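PDB 6Z5Y: lytic Polysaccharide Monooxygenase, which binds copper in the N-terminal domain of a longer secreted protein and probably cleaves pectin oxidatively during plant infection by its oomycete. Local coordinates for residues G2-P7 with C143-Y148; C100-D105 with K131-S136. All blocks are in the same frame, centred on the assembly; numbering follows the deposited sequence.

How the interactions relate
Interactions 1 and 2 both pack against the inner side of one antiparallel sheet, on its neighbouring strands 143-155 and 100-104, which are joined by backbone hydrogen bonds from Trp103 N to Arg146 O and from Asp105 N to Met144 O. Interaction 1 is the deeper of the two and wholly apolar, placing strand 4-6 against the sheet, with the Phe147 side chain about 11 Å from the copper. Interaction 2, also largely buried, is nested inside the chain loop closed by interaction 1 and lies farther out, where a loop packs on the sheet and polar groups appear at the solvent margin. Tyr135 touches Pro7 and Leu145 touches Ile102 and Leu104, so they share one hydrophobic layer.

Interaction 1. Residues G2-P7 with C143-Y148; sequences GYIAKP and CMLRFY
Ile4 faces Phe147 with their CA atoms 7.6 Å apart, and Pro7 lies nearest Leu145 at a CA to CA distance of 8.9 Å; no hydrogen bond joins the two backbones, so side chains alone make the contact. On the 2-7 side, Ile4 makes the larger share of it. Its CG1-CD1 arm is extended (chi2 -177°) and brings CD1 to within 3.6 Å of Phe147 CB, beside the root of the ring. Behind that tip, CG1 sits over one ring face, 4.3 Å from the centroid of Phe147 and 20° off the ring normal, a CH-pi contact displaced toward the rim. Ile4 was modelled in two conformers, and these details belong to one of them. Phe147 holds CG anti to its backbone N (chi1 175°), which turns the ring so that one face lies under the isoleucine arm. The same Ile4 CD1 also meets Leu145 CD2 at 4.1 Å and thus rests between two residues on one side of strand 143-155. The other branch of the leucine serves Pro7: Leu145 CD1 lies 4.0 Å from Pro7 CG, with the two side chains at about a right angle. A cis peptide precedes Pro7, just after a classic beta bulge in which Ala5 and Lys6 both face Thr89. Around these residues, Ile102 and Ile168 extend the apolar layer next to Ile4, and Phe130 meets the Phe147 ring. The Phe147 side chain is about 11 Å from the copper bound by His1, His96 and Tyr164, near the metal site but not part of it. Strand 4-6 of one antiparallel sheet thereby faces strand 143-155 of the other, the interior of the beta sandwich on which lytic polysaccharide monooxygenases carry their copper.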
loop_
_atom_site.group_PDB
_atom_site.type_symbol
_atom_site.label_atom_id
_atom_site.label_comp_id
_atom_site.label_asym_id
_atom_site.label_seq_id
_atom_site.Cartn_x
_atom_site.Cartn_y
_atom_site.Cartn_z
ATOM N N GLY A 2 -3.044 8.472 -3.375
ATOM C CA GLY A 2 -3.904 7.500 -4.039
ATOM C C GLY A 2 -4.433 6.460 -3.079
ATOM O O GLY A 2 -3.909 6.264 -1.983
ATOM N N TYR A 3 -5.449 5.739 -3.545
ATOM C CA TYR A 3 -6.085 4.640 -2.814
ATOM C C TYR A 3 -6.426 3.567 -3.844
ATOM O O TYR A 3 -6.688 3.888 -5.019
ATOM C CB TYR A 3 -7.320 5.109 -2.014
ATOM C CG TYR A 3 -8.362 5.827 -2.828
ATOM C CD1 TYR A 3 -8.262 7.200 -3.040
ATOM C CD2 TYR A 3 -9.409 5.168 -3.441
ATOM C CE1 TYR A 3 -9.159 7.881 -3.849
ATOM C CE2 TYR A 3 -10.325 5.844 -4.222
ATOM C CZ TYR A 3 -10.184 7.191 -4.435
ATOM O OH TYR A 3 -11.016 7.867 -5.276
ATOM N N ILE A 4 -6.606 2.344 -3.385
ATOM C CA ILE A 4 -7.215 1.330 -4.261
ATOM C C ILE A 4 -8.675 1.704 -4.456
ATOM O O ILE A 4 -9.431 1.853 -3.472
ATOM C CB ILE A 4 -7.029 -0.081 -3.708
ATOM C CG1 ILE A 4 -5.562 -0.479 -3.827
ATOM C CG2 ILE A 4 -7.952 -1.057 -4.426
ATOM C CD1 ILE A 4 -5.272 -1.883 -3.376
ATOM N N ALA A 5 -9.053 1.871 -5.708
ATOM C CA ALA A 5 -10.392 2.321 -6.089
ATOM C C ALA A 5 -11.290 1.169 -6.520
ATOM O O ALA A 5 -12.523 1.318 -6.424
ATOM C CB ALA A 5 -10.293 3.345 -7.182
ATOM N N LYS A 6 -10.734 0.095 -7.012
ATOM C CA LYS A 6 -11.472 -1.108 -7.412
ATOM C C LYS A 6 -10.656 -2.278 -6.919
ATOM O O LYS A 6 -9.514 -2.419 -7.314
ATOM C CB LYS A 6 -11.592 -1.110 -8.922
ATOM C CG LYS A 6 -12.580 -2.095 -9.463
ATOM C CD LYS A 6 -12.783 -1.952 -10.945
ATOM C CE LYS A 6 -13.879 -2.845 -11.458
ATOM N NZ LYS A 6 -13.866 -2.876 -12.932
ATOM N N PRO A 7 -11.182 -3.119 -6.031
ATOM C CA PRO A 7 -12.521 -3.026 -5.431
ATOM C C PRO A 7 -12.689 -1.753 -4.600
ATOM O O PRO A 7 -11.717 -1.181 -4.106
ATOM C CB PRO A 7 -12.589 -4.289 -4.571
ATOM C CG PRO A 7 -11.166 -4.576 -4.232
ATOM C CD PRO A 7 -10.382 -4.201 -5.463
ATOM N N CYS A 143 -13.408 -11.617 2.640
ATOM C CA CYS A 143 -12.032 -11.357 3.117
ATOM C C CYS A 143 -11.907 -9.867 3.330
ATOM O O CYS A 143 -12.635 -9.093 2.729
ATOM C CB CYS A 143 -10.939 -11.831 2.164
ATOM S SG CYS A 143 -11.122 -11.090 0.540
ATOM N N MET A 144 -10.948 -9.481 4.122
ATOM C CA MET A 144 -10.513 -8.087 4.158
ATOM C C MET A 144 -9.293 -7.924 3.257
ATOM O O MET A 144 -8.228 -8.510 3.519
ATOM C CB MET A 144 -10.135 -7.685 5.582
ATOM C CG MET A 144 -9.823 -6.200 5.725
ATOM S SD MET A 144 -11.201 -5.122 5.326
ATOM C CE MET A 144 -12.403 -5.730 6.482
ATOM N N LEU A 145 -9.441 -7.086 2.239
ATOM C CA LEU A 145 -8.265 -6.667 1.452
ATOM C C LEU A 145 -7.553 -5.570 2.226
ATOM O O LEU A 145 -8.178 -4.650 2.730
ATOM C CB LEU A 145 -8.700 -6.175 0.083
ATOM C CG LEU A 145 -7.546 -5.716 -0.824
ATOM C CD1 LEU A 145 -7.917 -5.877 -2.298
ATOM C CD2 LEU A 145 -7.155 -4.261 -0.576
ATOM N N ARG A 146 -6.241 -5.713 2.361
ATOM C CA ARG A 146 -5.434 -4.651 2.961
ATOM C C ARG A 146 -4.331 -4.268 2.007
ATOM O O ARG A 146 -3.597 -5.127 1.499
ATOM C CB ARG A 146 -4.885 -5.056 4.320
ATOM C CG ARG A 146 -5.977 -5.164 5.376
ATOM C CD ARG A 146 -5.420 -5.525 6.739
ATOM N NE ARG A 146 -6.444 -5.570 7.785
ATOM C CZ ARG A 146 -7.223 -6.618 8.062
ATOM N NH1 ARG A 146 -7.100 -7.759 7.395
ATOM N NH2 ARG A 146 -8.122 -6.535 9.030
ATOM N N PHE A 147 -4.220 -2.972 1.775
ATOM C CA PHE A 147 -3.151 -2.367 0.953
ATOM C C PHE A 147 -2.236 -1.597 1.866
ATOM O O PHE A 147 -2.721 -0.838 2.736
ATOM C CB PHE A 147 -3.788 -1.439 -0.075
ATOM C CG PHE A 147 -2.827 -0.644 -0.911
ATOM C CD1 PHE A 147 -2.006 -1.293 -1.812
ATOM C CD2 PHE A 147 -2.689 0.723 -0.752
ATOM C CE1 PHE A 147 -1.143 -0.543 -2.615
ATOM C CE2 PHE A 147 -1.821 1.461 -1.534
ATOM C CZ PHE A 147 -1.048 0.824 -2.465
ATOM N N TYR A 148 -0.950 -1.743 1.642
ATOM C CA TYR A 148 0.091 -0.986 2.352
ATOM C C TYR A 148 1.055 -0.445 1.317
ATOM O O TYR A 148 1.525 -1.218 0.464
ATOM C CB TYR A 148 0.845 -1.883 3.312
ATOM C CG TYR A 148 0.026 -2.522 4.400
ATOM C CD1 TYR A 148 -0.681 -3.686 4.199
ATOM C CD2 TYR A 148 -0.018 -1.948 5.670
ATOM C CE1 TYR A 148 -1.435 -4.247 5.243
ATOM C CE2 TYR A 148 -0.750 -2.489 6.709
ATOM C CZ TYR A 148 -1.465 -3.641 6.493
ATOM O OH TYR A 148 -2.192 -4.241 7.502
#

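Interaction 2. Residues C100-D105 with K131-S136; sequences CEIWLD and KPVDYS
Leu104 meets the loop end-on: its CD1 methyl lies 3.3 Å from the carbonyl Asp134 O and 3.7 Å from Tyr135 CA, so this branch presses on backbone as much as on side chain. It also approaches the tyrosine ring obliquely, with Leu104 CD1 3.9 Å from Tyr135 CD1, and the two side chains cross at about a right angle. Two residues earlier, on the same side of the strand, Ile102 CD1 touches Val133 CG2 at 4.3 Å, a looser apolar contact. The other methyl of Val133, CG1, sits 3.4 Å above the plane of the Tyr135 ring, toward its rim. Tyr135 has CG beside its backbone N (chi1 -64°), a setting that lays the ring back along the loop; its hydroxyl end hydrogen bonds to Thr87 O, and its side chain also touches Pro7 and Ala88. At the outer margin Asp134 forms an Asx turn, with Ser136 N bonding to Asp134 OD1 at 3.0 Å. Ser136 OG bonds to the same oxygen from the same face of the carboxylate, so two donors hold the turn that includes the contact residues Asp134 and Tyr135. On the other side of the strand, Trp103 NE1 gives a nearly straight bond (169°) to Glu101 OE2, which lies in the indole plane and also accepts from Arg57 N, while Arg57 makes a cation-pi contact with the indole. Between strand and loop themselves there are no hydrogen bonds: the cohesion is apolar, and polar fixing comes from bonds within the loop and to Thr87.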
loop_
_atom_site.group_PDB
_atom_site.type_symbol
_atom_site.label_atom_id
_atom_site.label_comp_id
_atom_site.label_asym_id
_atom_site.label_seq_id
_atom_site.Cartn_x
_atom_site.Cartn_y
_atom_site.Cartn_z
ATOM N N CYS A 100 5.077 -1.646 -2.008
ATOM C CA CYS A 100 3.658 -1.778 -1.687
ATOM C C CYS A 100 3.276 -3.238 -1.793
ATOM O O CYS A 100 3.997 -4.092 -2.353
ATOM C CB CYS A 100 2.766 -0.857 -2.505
ATOM S SG CYS A 100 2.282 -1.436 -4.132
ATOM N N GLU A 101 2.116 -3.544 -1.216
ATOM C CA GLU A 101 1.643 -4.918 -1.161
ATOM C C GLU A 101 0.152 -4.938 -0.895
ATOM O O GLU A 101 -0.423 -4.001 -0.343
ATOM C CB GLU A 101 2.442 -5.711 -0.141
ATOM C CG GLU A 101 2.316 -5.160 1.253
ATOM C CD GLU A 101 3.414 -5.620 2.194
ATOM O OE1 GLU A 101 4.606 -5.410 1.864
ATOM O OE2 GLU A 101 3.095 -6.099 3.282
ATOM N N ILE A 102 -0.445 -6.050 -1.284
ATOM C CA ILE A 102 -1.887 -6.329 -1.079
ATOM C C ILE A 102 -1.997 -7.668 -0.379
ATOM O O ILE A 102 -1.381 -8.670 -0.825
ATOM C CB ILE A 102 -2.649 -6.341 -2.400
ATOM C CG1 ILE A 102 -2.544 -5.009 -3.122
ATOM C CG2 ILE A 102 -4.118 -6.703 -2.168
ATOM C CD1 ILE A 102 -3.077 -4.992 -4.539
ATOM N N TRP A 103 -2.809 -7.697 0.664
ATOM C CA TRP A 103 -3.148 -8.904 1.427
ATOM C C TRP A 103 -4.638 -9.155 1.343
ATOM O O TRP A 103 -5.431 -8.208 1.305
ATOM C CB TRP A 103 -2.771 -8.699 2.889
ATOM C CG TRP A 103 -1.316 -8.542 3.167
ATOM C CD1 TRP A 103 -0.525 -7.466 2.880
ATOM C CD2 TRP A 103 -0.491 -9.476 3.842
ATOM N NE1 TRP A 103 0.749 -7.681 3.325
ATOM C CE2 TRP A 103 0.799 -8.910 3.924
ATOM C CE3 TRP A 103 -0.716 -10.734 4.427
ATOM C CZ2 TRP A 103 1.848 -9.532 4.591
ATOM C CZ3 TRP A 103 0.328 -11.352 5.087
ATOM C CH2 TRP A 103 1.591 -10.754 5.147
ATOM N N LEU A 104 -5.018 -10.414 1.359
ATOM C CA LEU A 104 -6.419 -10.841 1.538
ATOM C C LEU A 104 -6.440 -11.638 2.829
ATOM O O LEU A 104 -5.825 -12.730 2.905
ATOM C CB LEU A 104 -6.906 -11.677 0.347
ATOM C CG LEU A 104 -6.819 -10.983 -0.994
ATOM C CD1 LEU A 104 -7.278 -11.906 -2.092
ATOM C CD2 LEU A 104 -7.614 -9.690 -1.032
ATOM N N ASP A 105 -6.999 -11.069 3.873
ATOM C CA ASP A 105 -6.771 -11.566 5.240
ATOM C C ASP A 105 -5.265 -11.769 5.409
ATOM O O ASP A 105 -4.490 -10.817 5.162
ATOM C CB ASP A 105 -7.692 -12.740 5.572
ATOM C CG ASP A 105 -9.168 -12.358 5.466
ATOM O OD1 ASP A 105 -9.479 -11.230 5.854
ATOM O OD2 ASP A 105 -9.962 -13.234 5.056
ATOM N N LYS A 131 -1.449 -6.199 -10.598
ATOM C CA LYS A 131 -1.709 -7.546 -11.091
ATOM C C LYS A 131 -0.442 -8.363 -10.949
ATOM O O LYS A 131 0.664 -7.832 -10.917
ATOM C CB LYS A 131 -2.021 -7.385 -12.552
ATOM C CG LYS A 131 -0.812 -7.188 -13.480
ATOM C CD LYS A 131 -0.003 -5.883 -13.397
ATOM C CE LYS A 131 0.972 -5.769 -14.563
ATOM N NZ LYS A 131 1.998 -4.703 -14.387
ATOM N N PRO A 132 -0.593 -9.688 -10.837
ATOM C CA PRO A 132 -1.852 -10.425 -10.690
ATOM C C PRO A 132 -2.354 -10.412 -9.248
ATOM O O PRO A 132 -1.551 -10.388 -8.316
ATOM C CB PRO A 132 -1.479 -11.864 -11.079
ATOM C CG PRO A 132 0.001 -11.960 -10.605
ATOM C CD PRO A 132 0.572 -10.588 -10.844
ATOM N N VAL A 133 -3.669 -10.412 -9.091
ATOM C CA VAL A 133 -4.311 -10.526 -7.762
ATOM C C VAL A 133 -5.307 -11.677 -7.836
ATOM O O VAL A 133 -6.313 -11.574 -8.535
ATOM C CB VAL A 133 -4.993 -9.218 -7.332
ATOM C CG1 VAL A 133 -5.620 -9.375 -5.937
ATOM C CG2 VAL A 133 -4.030 -8.028 -7.383
ATOM N N ASP A 134 -5.022 -12.737 -7.107
ATOM C CA ASP A 134 -5.894 -13.908 -7.039
ATOM C C ASP A 134 -6.818 -13.730 -5.836
ATOM O O ASP A 134 -6.343 -13.789 -4.687
ATOM C CB ASP A 134 -5.028 -15.145 -6.918
ATOM C CG ASP A 134 -5.816 -16.434 -6.809
ATOM O OD1 ASP A 134 -7.045 -16.417 -6.850
ATOM O OD2 ASP A 134 -5.174 -17.497 -6.664
ATOM N N TYR A 135 -8.097 -13.505 -6.059
ATOM C CA TYR A 135 -9.092 -13.321 -5.008
ATOM C C TYR A 135 -9.754 -14.613 -4.575
ATOM O O TYR A 135 -10.701 -14.581 -3.763
ATOM C CB TYR A 135 -10.172 -12.352 -5.479
ATOM C CG TYR A 135 -9.690 -10.955 -5.744
ATOM C CD1 TYR A 135 -9.556 -10.037 -4.718
ATOM C CD2 TYR A 135 -9.397 -10.530 -7.037
ATOM C CE1 TYR A 135 -9.143 -8.743 -4.957
ATOM C CE2 TYR A 135 -8.965 -9.240 -7.287
ATOM C CZ TYR A 135 -8.864 -8.329 -6.245
ATOM O OH TYR A 135 -8.497 -7.039 -6.464
ATOM N N SER A 136 -9.297 -15.765 -5.059
ATOM C CA SER A 136 -10.044 -17.009 -4.809
ATOM C C SER A 136 -10.206 -17.354 -3.338
ATOM O O SER A 136 -11.239 -17.954 -2.978
ATOM C CB SER A 136 -9.427 -18.176 -5.527
ATOM O OG SER A 136 -8.085 -18.409 -5.140
#